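PDB 1FMJ: retinol dehydratase, which converts retinol to anhydroretinol, probably by way of a sulfated intermediate, using a fold of the sulfotransferase family. Local coordinates for residues Asp21-Ala26 / Phe217-Tyr222; Ala30-Tyr35 / Asn121-Asn126; Gly108-Asp113 / Tyr222-Tyr227; Ser193-Ala198 / Tyr202-Gln207. One frame throughout, in Å; residues are numbered along the deposited sequence.

Contact 1 (Asp21-Ala26 / Phe217-Tyr222)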
# COMPACT_ATOMS: atom_id res chain seq x y z
N ASP A 21 8.36 -18.63 11.02
CA ASP A 21 9.60 -17.89 11.15
C ASP A 21 10.65 -18.46 10.19
O ASP A 21 11.50 -17.73 9.70
CB ASP A 21 10.12 -17.97 12.59
CG ASP A 21 11.31 -17.06 12.82
OD1 ASP A 21 11.13 -15.82 12.76
OD2 ASP A 21 12.43 -17.58 13.07
N LYS A 22 10.58 -19.75 9.92
CA LYS A 22 11.56 -20.34 9.03
C LYS A 22 11.41 -19.85 7.59
O LYS A 22 12.40 -19.49 6.95
CB LYS A 22 11.49 -21.87 9.07
CG LYS A 22 12.71 -22.54 8.43
CD LYS A 22 12.81 -24.01 8.79
CE LYS A 22 14.11 -24.62 8.24
NZ LYS A 22 14.22 -26.07 8.56
N LEU A 23 10.18 -19.84 7.09
CA LEU A 23 9.92 -19.40 5.72
C LEU A 23 10.18 -17.91 5.55
O LEU A 23 10.60 -17.46 4.48
CB LEU A 23 8.47 -19.70 5.32
CG LEU A 23 8.09 -19.21 3.91
CD1 LEU A 23 8.92 -19.97 2.88
CD2 LEU A 23 6.60 -19.41 3.66
N VAL A 24 9.91 -17.13 6.59
CA VAL A 24 10.15 -15.70 6.50
C VAL A 24 11.65 -15.39 6.58
O VAL A 24 12.19 -14.71 5.72
CB VAL A 24 9.43 -14.94 7.63
CG1 VAL A 24 9.78 -13.47 7.56
CG2 VAL A 24 7.93 -15.13 7.49
N LYS A 25 12.30 -15.91 7.62
CA LYS A 25 13.73 -15.69 7.82
C LYS A 25 14.58 -16.28 6.69
O LYS A 25 15.81 -16.25 6.75
CB LYS A 25 14.18 -16.32 9.15
CG LYS A 25 13.65 -15.63 10.40
CD LYS A 25 14.35 -14.29 10.62
CE LYS A 25 13.90 -13.65 11.91
NZ LYS A 25 12.43 -13.50 11.96
N ALA A 26 13.92 -16.80 5.67
CA ALA A 26 14.61 -17.40 4.53
C ALA A 26 14.44 -16.53 3.28
O ALA A 26 15.00 -16.83 2.23
CB ALA A 26 14.07 -18.79 4.27
N PHE A 217 3.78 -14.98 0.42
CA PHE A 217 2.62 -14.14 0.17
C PHE A 217 1.26 -14.84 0.21
O PHE A 217 0.32 -14.30 0.80
CB PHE A 217 2.75 -13.43 -1.17
CG PHE A 217 1.57 -12.58 -1.52
CD1 PHE A 217 1.44 -11.30 -0.99
CD2 PHE A 217 0.60 -13.05 -2.39
CE1 PHE A 217 0.35 -10.50 -1.33
CE2 PHE A 217 -0.50 -12.25 -2.73
CZ PHE A 217 -0.62 -10.98 -2.19
N HIS A 218 1.12 -16.01 -0.41
CA HIS A 218 -0.19 -16.67 -0.40
C HIS A 218 -0.47 -17.42 0.89
O HIS A 218 -1.60 -17.83 1.14
CB HIS A 218 -0.39 -17.59 -1.61
CG HIS A 218 0.25 -18.94 -1.49
ND1 HIS A 218 1.62 -19.13 -1.44
CD2 HIS A 218 -0.29 -20.19 -1.53
CE1 HIS A 218 1.89 -20.42 -1.46
NE2 HIS A 218 0.75 -21.08 -1.51
N ARG A 219 0.56 -17.60 1.72
CA ARG A 219 0.39 -18.29 2.99
C ARG A 219 0.13 -17.28 4.11
O ARG A 219 0.08 -17.63 5.28
CB ARG A 219 1.62 -19.13 3.33
CG ARG A 219 1.66 -20.49 2.64
CD ARG A 219 2.61 -21.42 3.38
NE ARG A 219 2.28 -21.48 4.81
CZ ARG A 219 2.99 -22.16 5.72
NH1 ARG A 219 4.06 -22.84 5.35
NH2 ARG A 219 2.62 -22.13 7.00
N GLY A 220 -0.04 -16.02 3.72
CA GLY A 220 -0.29 -14.97 4.69
C GLY A 220 0.93 -14.67 5.54
O GLY A 220 0.81 -14.31 6.72
N LEU A 221 2.12 -14.82 4.96
CA LEU A 221 3.35 -14.56 5.70
C LEU A 221 4.12 -13.34 5.19
O LEU A 221 5.29 -13.15 5.52
CB LEU A 221 4.24 -15.81 5.70
CG LEU A 221 3.66 -16.90 6.61
CD1 LEU A 221 4.47 -18.17 6.53
CD2 LEU A 221 3.61 -16.37 8.05
N TYR A 222 3.47 -12.52 4.38
CA TYR A 222 4.13 -11.30 3.93
C TYR A 222 3.38 -10.13 4.55
O TYR A 222 2.30 -10.29 5.12
CB TYR A 222 4.15 -11.16 2.40
CG TYR A 222 5.03 -10.00 1.96
CD1 TYR A 222 6.39 -9.96 2.27
CD2 TYR A 222 4.48 -8.90 1.31
CE1 TYR A 222 7.18 -8.85 1.93
CE2 TYR A 222 5.25 -7.79 0.97
CZ TYR A 222 6.59 -7.77 1.28
OH TYR A 222 7.33 -6.66 0.96
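Leu23 and Val24, at the C-terminal end of helix 18-24, pack on Leu221 in the turn that follows helix 210-218. This is apolar packing between the end of one helix and the turn after another, away from the ligand sites. Asp21 points away from this junction and is occupied within its own helix: Lys25 NZ meets Asp21 OD1 at 2.8 Å, on the syn side and somewhat out of the carboxylate plane. The salt bridge spans the same turn as the backbone bond from Lys25 N to Asp21 O. Leu23 brings its CD2 methyl to 3.8 Å from Leu221 CD1, the two side chains slanting across each other. Its CG lies anti to the backbone N (chi1 178°), which carries the branch out toward the turn. The same CD2 lies more loosely, 4.5 Å from Arg219 CD, at the exposed margin, where Leu221 CD1 sits 4.2 Å above the plane of the Arg219 guanidinium, toward its rim. Val24 is buried and uses CG2, which lies 3.8 Å from Leu221 O and 4.2 Å from Leu221 CB. The methyl thus covers a buried carbonyl oxygen that has no polar partner in the model. Gly220, just ahead of Leu221, has a positive phi (69°), which favours glycine. Beyond the pair, Leu221 also rests on Leu16 and on Met216 of helix 210-218, and Gly220 O is bonded by Lys37 of strand 35-38. Phe217, directed away from helix 18-24, packs on helices 187-200 and 325-338.

Contact 2 (Ala30-Tyr35 / Asn121-Asn126). With CA (calcium ion), chain F.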
# COMPACT_ATOMS: atom_id res chain seq x y z
N ALA A 30 17.50 -11.08 6.12
CA ALA A 30 18.51 -10.03 6.10
C ALA A 30 17.95 -8.68 6.56
O ALA A 30 18.66 -7.90 7.20
CB ALA A 30 19.10 -9.92 4.70
N PHE A 31 16.70 -8.40 6.23
CA PHE A 31 16.12 -7.12 6.62
C PHE A 31 16.00 -7.06 8.14
O PHE A 31 15.57 -8.01 8.77
CB PHE A 31 14.75 -6.91 5.99
CG PHE A 31 14.25 -5.51 6.11
CD1 PHE A 31 14.95 -4.46 5.51
CD2 PHE A 31 13.10 -5.22 6.84
CE1 PHE A 31 14.51 -3.14 5.64
CE2 PHE A 31 12.66 -3.92 6.98
CZ PHE A 31 13.36 -2.87 6.38
N PRO A 32 16.36 -5.91 8.74
CA PRO A 32 16.30 -5.70 10.19
C PRO A 32 14.96 -5.80 10.91
O PRO A 32 14.86 -6.47 11.93
CB PRO A 32 16.94 -4.32 10.36
CG PRO A 32 17.91 -4.25 9.22
CD PRO A 32 17.06 -4.79 8.09
N THR A 33 13.93 -5.14 10.40
CA THR A 33 12.63 -5.16 11.06
C THR A 33 11.97 -6.54 10.99
O THR A 33 11.96 -7.18 9.94
CB THR A 33 11.67 -4.13 10.43
OG1 THR A 33 12.36 -2.89 10.23
CG2 THR A 33 10.49 -3.88 11.35
N THR A 34 11.42 -7.00 12.12
CA THR A 34 10.77 -8.31 12.19
C THR A 34 9.25 -8.17 12.27
O THR A 34 8.74 -7.07 12.47
CB THR A 34 11.25 -9.09 13.43
OG1 THR A 34 11.03 -8.30 14.60
CG2 THR A 34 12.72 -9.43 13.32
N TYR A 35 8.55 -9.29 12.12
CA TYR A 35 7.08 -9.28 12.18
C TYR A 35 6.50 -9.97 13.42
O TYR A 35 7.21 -10.58 14.22
CB TYR A 35 6.48 -10.02 10.97
CG TYR A 35 6.81 -9.48 9.59
CD1 TYR A 35 7.87 -10.00 8.86
CD2 TYR A 35 5.99 -8.53 8.99
CE1 TYR A 35 8.09 -9.61 7.55
CE2 TYR A 35 6.21 -8.13 7.67
CZ TYR A 35 7.26 -8.67 6.96
OH TYR A 35 7.47 -8.31 5.66
N ASN A 121 21.60 0.28 7.01
CA ASN A 121 22.45 0.64 5.88
C ASN A 121 23.26 -0.55 5.40
O ASN A 121 23.81 -0.53 4.31
CB ASN A 121 23.37 1.80 6.26
CG ASN A 121 23.87 1.70 7.67
OD1 ASN A 121 24.67 0.82 8.00
ND2 ASN A 121 23.39 2.59 8.54
N ASP A 122 23.31 -1.58 6.23
CA ASP A 122 24.06 -2.79 5.91
C ASP A 122 23.36 -3.64 4.85
O ASP A 122 23.93 -4.59 4.32
CB ASP A 122 24.27 -3.62 7.18
CG ASP A 122 24.97 -2.83 8.28
OD1 ASP A 122 25.52 -1.74 7.99
OD2 ASP A 122 24.98 -3.30 9.44
N ILE A 123 22.12 -3.28 4.52
CA ILE A 123 21.37 -4.03 3.51
C ILE A 123 21.68 -3.46 2.13
O ILE A 123 21.23 -3.98 1.12
CB ILE A 123 19.84 -3.93 3.76
CG1 ILE A 123 19.36 -2.50 3.49
CG2 ILE A 123 19.51 -4.35 5.19
CD1 ILE A 123 17.90 -2.27 3.81
N LEU A 124 22.45 -2.38 2.11
CA LEU A 124 22.82 -1.71 0.87
C LEU A 124 24.14 -2.22 0.30
O LEU A 124 25.08 -2.52 1.05
CB LEU A 124 22.94 -0.20 1.10
CG LEU A 124 21.75 0.50 1.75
CD1 LEU A 124 22.15 1.93 2.07
CD2 LEU A 124 20.55 0.47 0.82
N PRO A 125 24.23 -2.31 -1.03
CA PRO A 125 25.46 -2.79 -1.68
C PRO A 125 26.64 -1.91 -1.28
O PRO A 125 27.71 -2.41 -0.93
CB PRO A 125 25.13 -2.67 -3.17
CG PRO A 125 23.64 -2.87 -3.20
CD PRO A 125 23.19 -2.04 -2.03
N ASN A 126 26.42 -0.59 -1.33
CA ASN A 126 27.46 0.37 -0.97
C ASN A 126 26.93 1.40 0.03
O ASN A 126 26.56 2.52 -0.35
CB ASN A 126 27.96 1.08 -2.23
CG ASN A 126 28.15 0.13 -3.39
OD1 ASN A 126 28.91 -0.84 -3.29
ND2 ASN A 126 27.47 0.39 -4.49
CA CA F . 25.80 0.00 9.99
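Ile123 closes a 3-10 turn (121-123) and reaches across to Ala30, Phe31 and Pro32, so that a loop-to-loop packing joins the calcium-binding turn to the N-terminal wall of the retinol pocket. Its two branches divide the work. CD1 comes to the edge of the Phe31 ring, in its plane, 3.9 Å from Phe31 CE1, while CG2 lies 3.8 Å from Pro32 CD and more distantly beside the Ala30 carbonyl. With CG1 between the backbone N and the carbonyl carbon (chi1 69°), CD1 extends to the ring and CG2 is left for the proline. Phe31 in turn touches the ionone ring of retinol, its CE1 3.9 Å from retinol C2. Replacing Ile123 with an alanine would probably open a gap at the ring edge and leave Phe31 freer to shift against the ligand. Further out, Lys116 bonds Pro32 O and Tyr120 bonds Thr33 OG1, likely steadying segment 30-35. Within the turn, Leu124 N donates to Asn121 O at 3.2 Å. The residues before Ile123 hold the calcium ion together with Glu118 O: Asn121 OD1 binds it at 2.4 Å and Asp122 OD1 at 2.7 Å.

Contact 3 (Gly108-Asp113 / Tyr222-Tyr227)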
# COMPACT_ATOMS: atom_id res chain seq x y z
N GLY A 108 3.26 3.87 7.28
CA GLY A 108 4.62 3.88 6.76
C GLY A 108 5.71 3.69 7.81
O GLY A 108 6.71 2.99 7.59
N PHE A 109 5.53 4.30 8.97
CA PHE A 109 6.53 4.21 10.03
C PHE A 109 6.91 2.80 10.45
O PHE A 109 8.07 2.53 10.71
CB PHE A 109 6.03 4.95 11.26
CG PHE A 109 4.98 4.20 12.01
CD1 PHE A 109 5.31 3.44 13.12
CD2 PHE A 109 3.66 4.22 11.57
CE1 PHE A 109 4.34 2.70 13.79
CE2 PHE A 109 2.68 3.48 12.24
CZ PHE A 109 3.03 2.72 13.35
N MET A 110 5.93 1.90 10.51
CA MET A 110 6.18 0.54 11.00
C MET A 110 7.34 -0.25 10.41
O MET A 110 7.87 -1.16 11.06
CB MET A 110 4.90 -0.31 10.92
CG MET A 110 4.66 -1.00 9.58
SD MET A 110 3.37 -2.27 9.72
CE MET A 110 2.90 -2.51 7.98
N ILE A 111 7.76 0.07 9.19
CA ILE A 111 8.84 -0.69 8.59
C ILE A 111 10.19 -0.34 9.22
O ILE A 111 11.18 -1.03 8.99
CB ILE A 111 8.91 -0.44 7.06
CG1 ILE A 111 9.83 -1.47 6.40
CG2 ILE A 111 9.40 0.97 6.77
CD1 ILE A 111 9.72 -1.50 4.89
N TYR A 112 10.20 0.70 10.03
CA TYR A 112 11.45 1.14 10.67
C TYR A 112 11.48 0.92 12.17
O TYR A 112 10.56 1.29 12.88
CB TYR A 112 11.68 2.62 10.38
CG TYR A 112 12.96 3.17 11.00
CD1 TYR A 112 14.20 2.66 10.63
CD2 TYR A 112 12.92 4.22 11.92
CE1 TYR A 112 15.38 3.18 11.16
CE2 TYR A 112 14.09 4.75 12.46
CZ TYR A 112 15.32 4.22 12.07
OH TYR A 112 16.49 4.71 12.60
N ASP A 113 12.58 0.33 12.65
CA ASP A 113 12.77 0.06 14.08
C ASP A 113 13.99 0.86 14.56
O ASP A 113 15.13 0.44 14.36
CB ASP A 113 13.02 -1.44 14.26
CG ASP A 113 13.06 -1.85 15.72
OD1 ASP A 113 13.03 -3.08 15.96
OD2 ASP A 113 13.14 -0.98 16.61
N TYR A 222 3.47 -12.52 4.38
CA TYR A 222 4.13 -11.30 3.93
C TYR A 222 3.38 -10.13 4.55
O TYR A 222 2.30 -10.29 5.12
CB TYR A 222 4.15 -11.16 2.40
CG TYR A 222 5.03 -10.00 1.96
CD1 TYR A 222 6.39 -9.96 2.27
CD2 TYR A 222 4.48 -8.90 1.31
CE1 TYR A 222 7.18 -8.85 1.93
CE2 TYR A 222 5.25 -7.79 0.97
CZ TYR A 222 6.59 -7.77 1.28
OH TYR A 222 7.33 -6.66 0.96
N THR A 223 3.98 -8.95 4.44
CA THR A 223 3.45 -7.72 5.01
C THR A 223 1.95 -7.47 4.79
O THR A 223 1.47 -7.42 3.66
CB THR A 223 4.26 -6.51 4.50
OG1 THR A 223 5.66 -6.77 4.69
CG2 THR A 223 3.88 -5.24 5.28
N LEU A 224 1.25 -7.30 5.90
CA LEU A 224 -0.18 -7.03 5.96
C LEU A 224 -1.16 -8.05 5.37
O LEU A 224 -2.33 -7.73 5.16
CB LEU A 224 -0.47 -5.62 5.44
CG LEU A 224 0.07 -4.54 6.41
CD1 LEU A 224 -0.17 -3.16 5.84
CD2 LEU A 224 -0.62 -4.67 7.78
N THR A 225 -0.67 -9.26 5.09
CA THR A 225 -1.55 -10.33 4.63
C THR A 225 -2.08 -10.87 5.97
O THR A 225 -1.63 -10.42 7.03
CB THR A 225 -0.75 -11.46 3.91
OG1 THR A 225 0.26 -11.97 4.79
CG2 THR A 225 -0.10 -10.92 2.63
N PRO A 226 -3.02 -11.84 5.97
CA PRO A 226 -3.68 -12.56 4.87
C PRO A 226 -4.28 -11.62 3.84
O PRO A 226 -5.07 -10.75 4.19
CB PRO A 226 -4.75 -13.38 5.59
CG PRO A 226 -4.15 -13.61 6.96
CD PRO A 226 -3.60 -12.24 7.26
N TYR A 227 -3.92 -11.81 2.58
CA TYR A 227 -4.44 -10.97 1.52
C TYR A 227 -5.97 -10.91 1.44
O TYR A 227 -6.56 -9.83 1.42
CB TYR A 227 -3.89 -11.43 0.17
CG TYR A 227 -4.56 -10.72 -0.98
CD1 TYR A 227 -4.18 -9.43 -1.34
CD2 TYR A 227 -5.62 -11.31 -1.67
CE1 TYR A 227 -4.85 -8.74 -2.35
CE2 TYR A 227 -6.30 -10.63 -2.68
CZ TYR A 227 -5.91 -9.35 -3.01
OH TYR A 227 -6.59 -8.65 -3.99
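Met110, in the 3-10 turn 109-111, extends its thioether chain to Thr223 and Leu224, the two central residues of a type II beta turn running from Tyr222 to Thr225. The contact is a small, wholly buried one between two loops of the sulfotransferase domain. Tyr222 opens the turn, and its carbonyl oxygen receives Thr225 N at 3.1 Å. Thr223 OG1 lies 3.6 Å above the Tyr222 ring, over its centre, and is bonded to Tyr35 OH. That leaves the methyl for the contact: Thr223 CG2, anti to the backbone N, sits 4.0 Å from Met110 CE. Leu224 takes the third position of the turn with positive phi (60°), and its side chain reaches the methionine with its branched end. Backbone bonds from Leu224 and Thr225 to Met44 tie the turn to strand 43-46, and Tyr46 of that strand packs on both Met110 and Thr223. A cis peptide then leads from Thr225 into Pro226, the N-cap of helix 227-235, which Tyr227 begins. In segment 108-113, Met110 CB lies over the centre of the Phe109 ring. Its CG is placed between the backbone N and the carbonyl carbon (chi1 87°) and the rest of the chain is extended, so that a single methyl makes every contact. Met110 CE lies 3.8 Å from both CG and CD1 of Leu224, and 4.1 Å from Leu224 CD2.

Contact 4 (Ser193-Ala198 / Tyr202-Gln207). With A3P (adenosine-3'-5'-diphosphate), chain G; RTL (retinol), chain H.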
# COMPACT_ATOMS: atom_id res chain seq x y z
N SER A 193 4.05 -7.60 -8.28
CA SER A 193 4.42 -6.21 -8.02
C SER A 193 5.04 -6.05 -6.63
O SER A 193 5.93 -5.22 -6.43
CB SER A 193 3.22 -5.27 -8.16
OG SER A 193 3.63 -3.92 -8.02
N SER A 194 4.55 -6.82 -5.67
CA SER A 194 5.07 -6.75 -4.31
C SER A 194 6.48 -7.33 -4.29
O SER A 194 7.34 -6.87 -3.55
CB SER A 194 4.16 -7.52 -3.35
OG SER A 194 2.91 -6.86 -3.21
N PHE A 195 6.72 -8.35 -5.12
CA PHE A 195 8.04 -8.96 -5.20
C PHE A 195 9.04 -7.89 -5.61
O PHE A 195 10.04 -7.69 -4.93
CB PHE A 195 8.02 -10.11 -6.22
CG PHE A 195 9.39 -10.59 -6.63
CD1 PHE A 195 10.21 -11.28 -5.74
CD2 PHE A 195 9.85 -10.39 -7.93
CE1 PHE A 195 11.47 -11.75 -6.13
CE2 PHE A 195 11.10 -10.87 -8.34
CZ PHE A 195 11.91 -11.55 -7.44
N HIS A 196 8.76 -7.21 -6.72
CA HIS A 196 9.63 -6.17 -7.25
C HIS A 196 9.82 -5.00 -6.32
O HIS A 196 10.89 -4.40 -6.26
CB HIS A 196 9.10 -5.65 -8.58
CG HIS A 196 9.42 -6.55 -9.73
ND1 HIS A 196 10.69 -6.64 -10.27
CD2 HIS A 196 8.65 -7.40 -10.44
CE1 HIS A 196 10.68 -7.51 -11.26
NE2 HIS A 196 9.46 -7.99 -11.38
N HIS A 197 8.74 -4.65 -5.62
CA HIS A 197 8.78 -3.55 -4.67
C HIS A 197 9.69 -3.92 -3.49
O HIS A 197 10.37 -3.04 -2.94
CB HIS A 197 7.37 -3.25 -4.18
CG HIS A 197 7.30 -2.21 -3.11
ND1 HIS A 197 7.30 -2.52 -1.77
CD2 HIS A 197 7.22 -0.86 -3.19
CE1 HIS A 197 7.22 -1.41 -1.06
NE2 HIS A 197 7.17 -0.38 -1.90
N ALA A 198 9.70 -5.20 -3.11
CA ALA A 198 10.55 -5.64 -2.01
C ALA A 198 12.00 -5.55 -2.48
O ALA A 198 12.90 -5.23 -1.70
CB ALA A 198 10.20 -7.06 -1.60
N TYR A 202 15.33 -3.17 -0.98
CA TYR A 202 16.27 -4.11 -0.38
C TYR A 202 15.65 -4.91 0.76
O TYR A 202 16.33 -5.24 1.72
CB TYR A 202 17.51 -3.38 0.14
CG TYR A 202 18.33 -2.69 -0.93
CD1 TYR A 202 18.27 -1.30 -1.11
CD2 TYR A 202 19.14 -3.43 -1.79
CE1 TYR A 202 19.00 -0.67 -2.12
CE2 TYR A 202 19.87 -2.81 -2.80
CZ TYR A 202 19.79 -1.44 -2.96
OH TYR A 202 20.50 -0.85 -3.99
N LEU A 203 14.36 -5.21 0.66
CA LEU A 203 13.66 -5.96 1.70
C LEU A 203 13.88 -7.46 1.60
O LEU A 203 13.80 -8.18 2.60
CB LEU A 203 12.16 -5.67 1.65
CG LEU A 203 11.70 -4.22 1.75
CD1 LEU A 203 10.18 -4.16 1.73
CD2 LEU A 203 12.24 -3.58 3.01
N LEU A 204 14.16 -7.94 0.39
CA LEU A 204 14.35 -9.37 0.16
C LEU A 204 15.80 -9.82 0.08
O LEU A 204 16.66 -9.08 -0.37
CB LEU A 204 13.66 -9.81 -1.13
CG LEU A 204 12.15 -9.64 -1.27
CD1 LEU A 204 11.69 -10.19 -2.61
CD2 LEU A 204 11.45 -10.38 -0.14
N ASN A 205 16.04 -11.06 0.50
CA ASN A 205 17.37 -11.65 0.42
C ASN A 205 17.64 -11.80 -1.07
O ASN A 205 16.80 -12.31 -1.81
CB ASN A 205 17.38 -13.02 1.10
CG ASN A 205 17.16 -12.93 2.59
OD1 ASN A 205 16.80 -11.88 3.12
ND2 ASN A 205 17.38 -14.04 3.29
N LYS A 206 18.81 -11.33 -1.51
CA LYS A 206 19.18 -11.38 -2.92
C LYS A 206 19.09 -12.77 -3.55
O LYS A 206 18.73 -12.90 -4.73
CB LYS A 206 20.58 -10.81 -3.10
N GLN A 207 19.40 -13.80 -2.77
CA GLN A 207 19.35 -15.17 -3.28
C GLN A 207 17.95 -15.77 -3.32
O GLN A 207 17.77 -16.95 -3.63
CB GLN A 207 20.27 -16.06 -2.45
P1 A3P G . 3.12 -3.01 -11.41
O1P A3P G . 4.19 -3.41 -10.48
O2P A3P G . 3.66 -2.22 -12.54
O3P A3P G . 2.41 -4.19 -11.92
P2 A3P G . 0.56 0.99 -5.50
O4P A3P G . 0.52 2.42 -5.87
O5P A3P G . -0.62 0.63 -4.69
O6P A3P G . 1.82 0.70 -4.76
O5' A3P G . 0.53 0.12 -6.82
C5' A3P G . 1.55 0.22 -7.80
C4' A3P G . 1.15 -0.50 -9.09
O4' A3P G . 0.37 0.42 -9.89
C3' A3P G . 2.36 -0.88 -9.95
O3' A3P G . 2.06 -2.12 -10.63
C2' A3P G . 2.49 0.36 -10.82
O2' A3P G . 3.37 0.29 -11.94
C1' A3P G . 1.03 0.62 -11.15
N9 A3P G . 0.80 1.99 -11.63
C8 A3P G . 1.24 3.20 -11.11
N7 A3P G . 0.86 4.25 -11.78
C5 A3P G . 0.12 3.73 -12.83
C6 A3P G . -0.59 4.32 -13.93
N6 A3P G . -0.64 5.64 -14.14
N1 A3P G . -1.25 3.47 -14.82
C2 A3P G . -1.22 2.11 -14.64
N3 A3P G . -0.59 1.43 -13.63
C4 A3P G . 0.07 2.31 -12.76
C1 RTL H . 14.24 1.38 4.16
C2 RTL H . 15.06 0.73 5.32
C3 RTL H . 14.98 1.51 6.62
C4 RTL H . 14.32 2.83 7.03
C5 RTL H . 13.59 3.32 5.78
C6 RTL H . 13.51 2.73 4.51
C7 RTL H . 12.74 3.33 3.39
C8 RTL H . 11.39 3.18 3.22
C9 RTL H . 10.62 3.77 2.11
C10 RTL H . 9.26 3.52 2.08
C11 RTL H . 8.23 3.96 1.12
C12 RTL H . 7.42 2.92 0.72
C13 RTL H . 6.27 2.75 -0.19
C14 RTL H . 5.50 1.69 -0.56
C15 RTL H . 4.25 1.43 0.16
O1 RTL H . 3.19 2.10 -0.38
C16 RTL H . 13.28 0.22 3.83
C17 RTL H . 15.28 1.49 3.03
C18 RTL H . 12.91 4.66 6.09
C19 RTL H . 11.33 4.62 1.04
C20 RTL H . 5.99 4.14 -0.79
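Leu203 N donates to Ala198 O at 2.8 Å (N-H...O 153°), one of two backbone bonds of a Schellman motif that ends helix 187-200, with Tyr202 at positive phi as its C' residue. The apolar contacts follow from this reversal, which folds the chain back onto the last turns of the helix. Leu204 sets its CG tightly against Ala198 CB, at 3.3 Å, and its CD1 methyl lies 3.6 Å from Phe195 CD1, the side chains crossing at about a right angle. Both segments also meet ligands. Ser193 OG donates to O1P of adenosine-3'-5'-diphosphate at 2.6 Å and is hydrogen-bonded to Arg73 NE. One turn on, the His197 ring, its CG anti to the backbone N (chi1 175°), meets retinol near C13 and C14; NE2 is 3.0 Å from C14, and C13 lies in plane at the ring's edge. Putting an alanine at His197 would probably open a gap beside the polyene near its hydroxyl end and let that part of retinol turn. Leu203 CD2 approaches retinol C16, at 4.0 Å. Outside the segments, Phe195 meets Phe210 edge-to-face, and Leu204 also packs on Phe213, so helix 210-218 covers the capped end of helix 187-200.

Contacts 2, 3 and 4 each contribute a residue to the retinol pocket, while contact 1 lies away from it. Contacts 1 and 3 share Tyr222, and their centres lie 13 Å apart; the Tyr222 hydroxyl also reaches contact 4, 3.9 Å from both Leu203 CD1 and Ala198 CB. Contact 2 is joined to contact 3 by two probable hydrogen bonds, Thr33 OG1 to Ile111 O at 2.5 Å and Tyr35 OH to Thr223 OG1 at 2.6 Å. It meets contact 4 where Phe31 CE1 comes within 3.5 Å of Leu203 CD2. Retinol touches Phe31, Tyr112 and His197 from contacts 2, 3 and 4, and contact 4 also reaches adenosine-3'-5'-diphosphate through Ser193.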